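Local coordinates for protein TonB-dependent siderophore receptor (Pseudomonas aeruginosa 39016, PDB 5NEC) that probably carries iron-loaded siderophores, and drug conjugates built on them, across the outer membrane in a TonB-dependent manner, at residues G590-T593 with K597-A600; T31-D36 with S642-Y647; N388-S393 with Y401-L406. All coordinates share one frame; numbering follows the deposited sequence.

Interaction 1 (G590-T593 with K597-A600)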
loop_
_atom_site.group_PDB
_atom_site.type_symbol
_atom_site.label_atom_id
_atom_site.label_comp_id
_atom_site.label_asym_id
_atom_site.label_seq_id
_atom_site.Cartn_x
_atom_site.Cartn_y
_atom_site.Cartn_z
ATOM N N GLY A 590 -19.880 -8.112 -2.187
ATOM C CA GLY A 590 -21.015 -8.368 -1.289
ATOM C C GLY A 590 -21.643 -9.760 -1.418
ATOM O O GLY A 590 -20.972 -10.718 -1.788
ATOM N N LYS A 591 -22.936 -9.865 -1.106
ATOM C CA LYS A 591 -23.655 -11.156 -1.055
ATOM C C LYS A 591 -24.248 -11.574 -2.399
ATOM O O LYS A 591 -24.945 -10.799 -3.047
ATOM C CB LYS A 591 -24.759 -11.132 0.012
ATOM C CG LYS A 591 -24.180 -11.265 1.414
ATOM C CD LYS A 591 -25.177 -11.103 2.530
ATOM C CE LYS A 591 -24.421 -10.993 3.845
ATOM N NZ LYS A 591 -25.326 -10.896 5.021
ATOM N N LEU A 592 -23.961 -12.809 -2.807
ATOM C CA LEU A 592 -24.582 -13.400 -3.989
ATOM C C LEU A 592 -25.892 -14.089 -3.578
ATOM O O LEU A 592 -26.926 -13.905 -4.218
ATOM C CB LEU A 592 -23.624 -14.387 -4.653
ATOM C CG LEU A 592 -22.312 -13.778 -5.164
ATOM C CD1 LEU A 592 -21.334 -14.879 -5.544
ATOM C CD2 LEU A 592 -22.557 -12.849 -6.343
ATOM N N THR A 593 -25.815 -14.892 -2.519
ATOM C CA THR A 593 -26.969 -15.438 -1.814
ATOM C C THR A 593 -26.787 -15.088 -0.342
ATOM O O THR A 593 -25.858 -14.375 0.016
ATOM C CB THR A 593 -27.057 -16.967 -1.976
ATOM O OG1 THR A 593 -25.997 -17.584 -1.235
ATOM C CG2 THR A 593 -26.979 -17.366 -3.443
ATOM N N LYS A 597 -20.672 -15.037 -0.072
ATOM C CA LYS A 597 -20.091 -13.701 -0.236
ATOM C C LYS A 597 -18.956 -13.679 -1.252
ATOM O O LYS A 597 -18.267 -14.672 -1.464
ATOM C CB LYS A 597 -19.569 -13.169 1.100
ATOM C CG LYS A 597 -20.675 -12.929 2.099
ATOM C CD LYS A 597 -20.219 -12.061 3.250
ATOM C CE LYS A 597 -19.250 -12.807 4.147
ATOM N NZ LYS A 597 -19.050 -12.083 5.430
ATOM N N VAL A 598 -18.758 -12.516 -1.861
ATOM C CA VAL A 598 -17.744 -12.343 -2.883
ATOM C C VAL A 598 -17.094 -10.944 -2.814
ATOM O O VAL A 598 -17.758 -9.944 -2.527
ATOM C CB VAL A 598 -18.324 -12.658 -4.284
ATOM C CG1 VAL A 598 -19.183 -11.516 -4.807
ATOM C CG2 VAL A 598 -17.217 -12.995 -5.265
ATOM N N PHE A 599 -15.778 -10.914 -3.033
ATOM C CA PHE A 599 -15.029 -9.685 -3.206
ATOM C C PHE A 599 -14.041 -9.965 -4.329
ATOM O O PHE A 599 -13.148 -10.789 -4.174
ATOM C CB PHE A 599 -14.319 -9.331 -1.909
ATOM C CG PHE A 599 -13.662 -7.984 -1.918
ATOM C CD1 PHE A 599 -14.414 -6.828 -1.652
ATOM C CD2 PHE A 599 -12.289 -7.859 -2.157
ATOM C CE1 PHE A 599 -13.818 -5.569 -1.645
ATOM C CE2 PHE A 599 -11.684 -6.602 -2.150
ATOM C CZ PHE A 599 -12.448 -5.455 -1.891
ATOM N N ALA A 600 -14.234 -9.313 -5.472
ATOM C CA ALA A 600 -13.562 -9.706 -6.711
ATOM C C ALA A 600 -13.430 -8.559 -7.701
ATOM O O ALA A 600 -14.223 -7.638 -7.685
ATOM C CB ALA A 600 -14.297 -10.877 -7.359
#

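Interaction 2 (T31-D36 with S642-Y647)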
loop_
_atom_site.group_PDB
_atom_site.type_symbol
_atom_site.label_atom_id
_atom_site.label_comp_id
_atom_site.label_asym_id
_atom_site.label_seq_id
_atom_site.Cartn_x
_atom_site.Cartn_y
_atom_site.Cartn_z
ATOM N N THR A 31 -19.500 -7.494 9.387
ATOM C CA THR A 31 -19.072 -8.625 8.548
ATOM C C THR A 31 -19.262 -8.390 7.038
ATOM O O THR A 31 -19.078 -9.307 6.242
ATOM C CB THR A 31 -19.840 -9.929 8.912
ATOM O OG1 THR A 31 -21.207 -9.827 8.486
ATOM C CG2 THR A 31 -19.790 -10.217 10.417
ATOM N N THR A 32 -19.646 -7.185 6.639
ATOM C CA THR A 32 -19.896 -6.905 5.230
ATOM C C THR A 32 -18.612 -6.964 4.369
ATOM O O THR A 32 -17.519 -6.568 4.810
ATOM C CB THR A 32 -20.598 -5.535 5.057
ATOM O OG1 THR A 32 -21.104 -5.417 3.720
ATOM C CG2 THR A 32 -19.654 -4.351 5.366
ATOM N N TYR A 33 -18.775 -7.482 3.156
ATOM C CA TYR A 33 -17.766 -7.423 2.098
ATOM C C TYR A 33 -17.962 -6.223 1.173
ATOM O O TYR A 33 -17.132 -5.993 0.296
ATOM C CB TYR A 33 -17.785 -8.715 1.270
ATOM C CG TYR A 33 -16.961 -9.865 1.810
ATOM C CD1 TYR A 33 -16.512 -9.909 3.137
ATOM C CD2 TYR A 33 -16.653 -10.945 0.978
ATOM C CE1 TYR A 33 -15.767 -10.983 3.597
ATOM C CE2 TYR A 33 -15.926 -12.024 1.440
ATOM C CZ TYR A 33 -15.489 -12.038 2.743
ATOM O OH TYR A 33 -14.761 -13.107 3.179
ATOM N N ASN A 34 -19.043 -5.470 1.364
ATOM C CA ASN A 34 -19.283 -4.232 0.621
ATOM C C ASN A 34 -19.449 -3.060 1.576
ATOM O O ASN A 34 -20.225 -3.140 2.520
ATOM C CB ASN A 34 -20.532 -4.340 -0.248
ATOM C CG ASN A 34 -20.733 -3.107 -1.120
ATOM O OD1 ASN A 34 -20.133 -2.997 -2.182
ATOM N ND2 ASN A 34 -21.549 -2.157 -0.655
ATOM N N VAL A 35 -18.727 -1.977 1.305
ATOM C CA VAL A 35 -18.824 -0.739 2.058
ATOM C C VAL A 35 -19.343 0.304 1.069
ATOM O O VAL A 35 -18.750 0.520 0.007
ATOM C CB VAL A 35 -17.452 -0.366 2.669
ATOM C CG1 VAL A 35 -17.386 1.096 3.106
ATOM C CG2 VAL A 35 -17.149 -1.284 3.846
ATOM N N ASP A 36 -20.455 0.940 1.423
ATOM C CA ASP A 36 -21.210 1.782 0.473
ATOM C C ASP A 36 -20.847 3.278 0.518
ATOM O O ASP A 36 -21.309 4.056 -0.325
ATOM C CB ASP A 36 -22.736 1.563 0.631
ATOM C CG ASP A 36 -23.274 1.920 2.037
ATOM O OD1 ASP A 36 -22.744 2.841 2.705
ATOM O OD2 ASP A 36 -24.258 1.271 2.470
ATOM N N SER A 642 -8.542 -10.960 -9.270
ATOM C CA SER A 642 -8.589 -11.335 -7.862
ATOM C C SER A 642 -10.012 -11.752 -7.525
ATOM O O SER A 642 -10.960 -11.026 -7.834
ATOM C CB SER A 642 -8.180 -10.148 -6.977
ATOM O OG SER A 642 -6.835 -9.729 -7.219
ATOM N N LEU A 643 -10.161 -12.923 -6.918
ATOM C CA LEU A 643 -11.444 -13.435 -6.464
ATOM C C LEU A 643 -11.250 -13.887 -5.038
ATOM O O LEU A 643 -10.384 -14.722 -4.786
ATOM C CB LEU A 643 -11.882 -14.642 -7.302
ATOM C CG LEU A 643 -13.109 -15.423 -6.780
ATOM C CD1 LEU A 643 -14.326 -14.522 -6.725
ATOM C CD2 LEU A 643 -13.407 -16.637 -7.636
ATOM N N TRP A 644 -12.041 -13.344 -4.114
ATOM C CA TRP A 644 -12.119 -13.856 -2.742
ATOM C C TRP A 644 -13.578 -14.176 -2.447
ATOM O O TRP A 644 -14.455 -13.342 -2.681
ATOM C CB TRP A 644 -11.599 -12.842 -1.720
ATOM C CG TRP A 644 -11.679 -13.370 -0.320
ATOM C CD1 TRP A 644 -12.606 -13.049 0.626
ATOM C CD2 TRP A 644 -10.814 -14.339 0.274
ATOM N NE1 TRP A 644 -12.362 -13.746 1.783
ATOM C CE2 TRP A 644 -11.270 -14.549 1.593
ATOM C CE3 TRP A 644 -9.682 -15.039 -0.178
ATOM C CZ2 TRP A 644 -10.640 -15.445 2.473
ATOM C CZ3 TRP A 644 -9.048 -15.919 0.689
ATOM C CH2 TRP A 644 -9.531 -16.117 2.009
ATOM N N THR A 645 -13.829 -15.377 -1.926
ATOM C CA THR A 645 -15.183 -15.813 -1.628
ATOM C C THR A 645 -15.283 -16.644 -0.351
ATOM O O THR A 645 -14.383 -17.431 -0.046
ATOM C CB THR A 645 -15.775 -16.592 -2.815
ATOM O OG1 THR A 645 -17.154 -16.844 -2.560
ATOM C CG2 THR A 645 -15.065 -17.925 -3.058
ATOM N N THR A 646 -16.373 -16.446 0.395
ATOM C CA THR A 646 -16.690 -17.281 1.554
ATOM C C THR A 646 -18.100 -17.831 1.452
ATOM O O THR A 646 -18.989 -17.203 0.872
ATOM C CB THR A 646 -16.529 -16.522 2.880
ATOM O OG1 THR A 646 -17.330 -15.337 2.874
ATOM C CG2 THR A 646 -15.060 -16.166 3.096
ATOM N N TYR A 647 -18.280 -19.024 2.011
ATOM C CA TYR A 647 -19.568 -19.702 2.023
ATOM C C TYR A 647 -19.878 -20.182 3.440
ATOM O O TYR A 647 -19.068 -20.897 4.033
ATOM C CB TYR A 647 -19.564 -20.881 1.047
ATOM C CG TYR A 647 -20.952 -21.403 0.765
ATOM C CD1 TYR A 647 -21.794 -20.728 -0.128
ATOM C CD2 TYR A 647 -21.438 -22.554 1.402
ATOM C CE1 TYR A 647 -23.070 -21.201 -0.396
ATOM C CE2 TYR A 647 -22.716 -23.026 1.150
ATOM C CZ TYR A 647 -23.526 -22.347 0.250
ATOM O OH TYR A 647 -24.796 -22.794 -0.017
#

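Interaction 3 (N388-S393 with Y401-L406)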
loop_
_atom_site.group_PDB
_atom_site.type_symbol
_atom_site.label_atom_id
_atom_site.label_comp_id
_atom_site.label_asym_id
_atom_site.label_seq_id
_atom_site.Cartn_x
_atom_site.Cartn_y
_atom_site.Cartn_z
ATOM N N ASN A 388 34.207 -6.045 -8.166
ATOM C CA ASN A 388 32.867 -6.669 -8.125
ATOM C C ASN A 388 32.747 -7.944 -8.998
ATOM O O ASN A 388 31.629 -8.374 -9.302
ATOM C CB ASN A 388 31.826 -5.629 -8.565
ATOM C CG ASN A 388 32.118 -5.045 -9.933
ATOM O OD1 ASN A 388 32.912 -5.580 -10.695
ATOM N ND2 ASN A 388 31.454 -3.956 -10.256
ATOM N N LYS A 389 33.881 -8.554 -9.375
ATOM C CA LYS A 389 33.880 -9.792 -10.167
ATOM C C LYS A 389 34.236 -10.995 -9.305
ATOM O O LYS A 389 34.983 -10.874 -8.338
ATOM C CB LYS A 389 34.847 -9.683 -11.352
ATOM C CG LYS A 389 34.568 -8.514 -12.294
ATOM C CD LYS A 389 33.224 -8.703 -12.974
ATOM C CE LYS A 389 32.998 -7.691 -14.087
ATOM N NZ LYS A 389 32.714 -6.329 -13.550
ATOM N N CYS A 390 33.700 -12.149 -9.696
ATOM C CA CYS A 390 33.709 -13.395 -8.908
ATOM C C CYS A 390 33.797 -14.588 -9.840
ATOM O O CYS A 390 33.367 -14.516 -10.978
ATOM C CB CYS A 390 32.386 -13.608 -8.157
ATOM S SG CYS A 390 32.016 -12.432 -6.892
ATOM N N ASN A 391 34.273 -15.695 -9.295
ATOM C CA ASN A 391 34.198 -17.000 -9.966
ATOM C C ASN A 391 34.297 -18.041 -8.830
ATOM O O ASN A 391 34.535 -17.663 -7.673
ATOM C CB ASN A 391 35.320 -17.153 -11.020
ATOM C CG ASN A 391 36.696 -16.962 -10.440
ATOM O OD1 ASN A 391 37.073 -17.619 -9.459
ATOM N ND2 ASN A 391 37.446 -16.024 -10.993
ATOM N N PRO A 392 34.098 -19.331 -9.142
ATOM C CA PRO A 392 34.102 -20.327 -8.055
ATOM C C PRO A 392 35.349 -20.404 -7.164
ATOM O O PRO A 392 35.246 -20.767 -6.003
ATOM C CB PRO A 392 33.820 -21.643 -8.786
ATOM C CG PRO A 392 32.931 -21.214 -9.916
ATOM C CD PRO A 392 33.555 -19.911 -10.383
ATOM N N SER A 393 36.510 -20.031 -7.677
ATOM C CA SER A 393 37.745 -20.006 -6.876
ATOM C C SER A 393 37.771 -18.884 -5.841
ATOM O O SER A 393 38.500 -18.977 -4.853
ATOM C CB SER A 393 38.981 -19.907 -7.779
ATOM O OG SER A 393 39.167 -18.588 -8.267
ATOM N N TYR A 401 34.450 -13.175 1.566
ATOM C CA TYR A 401 33.028 -13.542 1.557
ATOM C C TYR A 401 32.125 -12.576 0.801
ATOM O O TYR A 401 30.902 -12.618 0.967
ATOM C CB TYR A 401 32.509 -13.799 2.979
ATOM C CG TYR A 401 33.328 -14.825 3.739
ATOM C CD1 TYR A 401 33.177 -16.191 3.480
ATOM C CD2 TYR A 401 34.259 -14.431 4.716
ATOM C CE1 TYR A 401 33.933 -17.137 4.159
ATOM C CE2 TYR A 401 35.013 -15.376 5.407
ATOM C CZ TYR A 401 34.852 -16.717 5.118
ATOM O OH TYR A 401 35.589 -17.635 5.793
ATOM N N ASN A 402 32.716 -11.748 -0.059
ATOM C CA ASN A 402 31.959 -10.891 -0.969
ATOM C C ASN A 402 31.477 -11.615 -2.226
ATOM O O ASN A 402 30.679 -11.054 -2.973
ATOM C CB ASN A 402 32.794 -9.663 -1.358
ATOM C CG ASN A 402 33.074 -8.782 -0.170
ATOM O OD1 ASN A 402 32.152 -8.254 0.421
ATOM N ND2 ASN A 402 34.334 -8.638 0.196
ATOM N N CYS A 403 31.974 -12.827 -2.465
ATOM C CA CYS A 403 31.460 -13.704 -3.508
ATOM C C CYS A 403 30.873 -14.913 -2.846
ATOM O O CYS A 403 31.444 -15.419 -1.885
ATOM C CB CYS A 403 32.577 -14.197 -4.436
ATOM S SG CYS A 403 33.341 -12.854 -5.344
ATOM N N THR A 404 29.753 -15.387 -3.380
ATOM C CA THR A 404 29.158 -16.634 -2.944
ATOM C C THR A 404 28.742 -17.470 -4.153
ATOM O O THR A 404 28.924 -17.058 -5.298
ATOM C CB THR A 404 27.955 -16.384 -1.997
ATOM O OG1 THR A 404 27.552 -17.620 -1.396
ATOM C CG2 THR A 404 26.750 -15.765 -2.725
ATOM N N SER A 405 28.178 -18.644 -3.879
ATOM C CA SER A 405 27.714 -19.585 -4.902
ATOM C C SER A 405 26.322 -19.240 -5.393
ATOM O O SER A 405 25.445 -18.904 -4.583
ATOM C CB SER A 405 27.720 -20.994 -4.303
ATOM O OG SER A 405 26.909 -21.891 -5.020
ATOM N N LEU A 406 26.104 -19.334 -6.713
ATOM C CA LEU A 406 24.770 -19.161 -7.291
ATOM C C LEU A 406 23.797 -20.273 -6.848
ATOM O O LEU A 406 22.617 -20.005 -6.539
ATOM C CB LEU A 406 24.858 -19.101 -8.804
ATOM C CG LEU A 406 23.556 -19.083 -9.612
ATOM C CD1 LEU A 406 22.806 -17.788 -9.334
ATOM C CD2 LEU A 406 23.813 -19.272 -11.101
#

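Interaction 1 (G590-T593 with K597-A600)
Gly590 and Val598 form a hydrogen-bonded antiparallel pair that exchanges two backbone bonds. Gly590 N reaches Val598 O at 2.8 Å, and Val598 N returns to Gly590 O at 2.9 Å. The CA of Lys597 adds a C-H...O contact to the same Gly590 O at 3.5 Å. The backbone of Gly590, with phi at 125°, would press a CB against the preceding carbonyl oxygen, a conflict that glycine avoids.

This is the turn end of a beta-hairpin linking strand 579-589 to strand 596-609 of the TonB-dependent receptor barrel. On one face Lys597 can be followed outward from the backbone. Its CB lies 4.0 Å from Gly590 O, and its CG meets Lys591 CG at 3.9 Å in the non-hydrogen-bonded pair. A bend at chi3 (-70°) then swings CE and NZ away from Lys591, whose chain runs on extended. Lys597 NZ is hydrogen-bonded to Thr31 O in the N-terminal segment, and the lysine also makes a cation-pi contact with Tyr33; Lys591 NZ stays 6.4 Å from Lys597 NZ. From the turn, the end of Leu592 comes over Val598, which lies on the other face of the sheet: Leu592 CG and CD2 meet the CG1 branch, and CD1 meets CB and CG1, with Leu592 CG 3.9 Å from Val598 CG1.

Interaction 2 (T31-D36 with S642-Y647)
Tyr33 projects its phenol toward strand 639-650, where the hydroxyl meets the side chains of Trp644 and Thr646. The indole NE1 of Trp644 donates to Tyr33 OH at 2.8 Å. The oxygen lies close to the indole plane, yet the N-H...O angle is only 137°, so the bond is short but bent. Thr646 OG1 adds a weak bond to Tyr33 OH at 3.4 Å. Asp64 OD2, from helix 59-64, also bonds Tyr33 OH directly, and its negative charge would probably strengthen the polarisation of the phenol O-H. Carbon contacts accompany the polar ones: Tyr33 CE2 approaches Trp644 CD1 to 3.6 Å, the two rings meeting obliquely with their planes at 42°.

With CG anti to the backbone N (chi1 -180°), the indole of Trp644 extends from the strand toward the phenol, while Thr646 sets its hydroxyl between its own backbone N and carbonyl carbon, with the methyl also beside the phenol oxygen. Lys597 lies against the tyrosine ring. Within the N-terminal segment, Thr32 OG1 donates to Asn34 O at 2.7 Å, bridging the backbone on the two sides of Tyr33.

The N-terminal segment thus meets the inner side of the barrel wall, with Tyr33 lodged between helix 59-64 of the plug and the neighbouring barrel strands 596-609 and 639-650.

Interaction 3 (N388-S393 with Y401-L406)
The backbones at Cys390 and Cys403 come within 5.9 Å of each other, CA to CA, with no hydrogen bond passing between 388-393 and 401-406, so the link is carried by side chains. It is a disulfide: Cys390 SG and Cys403 SG are bonded at 2.1 Å, with a chi3 of -83°, close to the 90° at which such a bond is relaxed. Both sulfurs take the same rotamer, anti to the carbonyl carbon and beside the backbone N (chi1 -66° for Cys390). Cys390 CB lies 3.1 Å from Cys403 SG, and Cys403 CB is equally far from Cys390 SG.

The bridge closes a short ring of chain within a loop of the barrel that is probably extracellular, a covalent restraint on a segment that is largely without regular structure. Beside it, Lys389 NZ donates to Asn388 OD1 at 3.0 Å and also binds Gln320 OE1. After the cysteine, Ser393 OG makes a local bond to Asn391 OD1 within 388-393.

Asn402 OD1 is taken by Trp415 NE1. The bridge rests against strand 327-354, where Cys390 touches Ser327 and Trp329, while the short strand 403-405 pairs antiparallel with that same strand.

Overall arrangement
Interactions 1 and 2 are neighbours, their centres about 5 Å apart, and share adjoining strands of the barrel: Lys597 O probably bonds to Thr645 OG1 and Phe599 O to Trp644 N. Interaction 1 is partly buried and joins the turn after strand 579-589 to the start of strand 596-609 through backbone bonds and apolar packing. Interaction 2 is buried and brings the N-terminal segment to the wall through aromatic side chains and a phenol hydroxyl, over a chain separation of some 600 residues. Interaction 3 lies far away, its centre about 53 Å from that of interaction 1, at the other end of the barrel. There a covalent disulfide, itself buried, ties together an irregular loop whose outer residues are exposed.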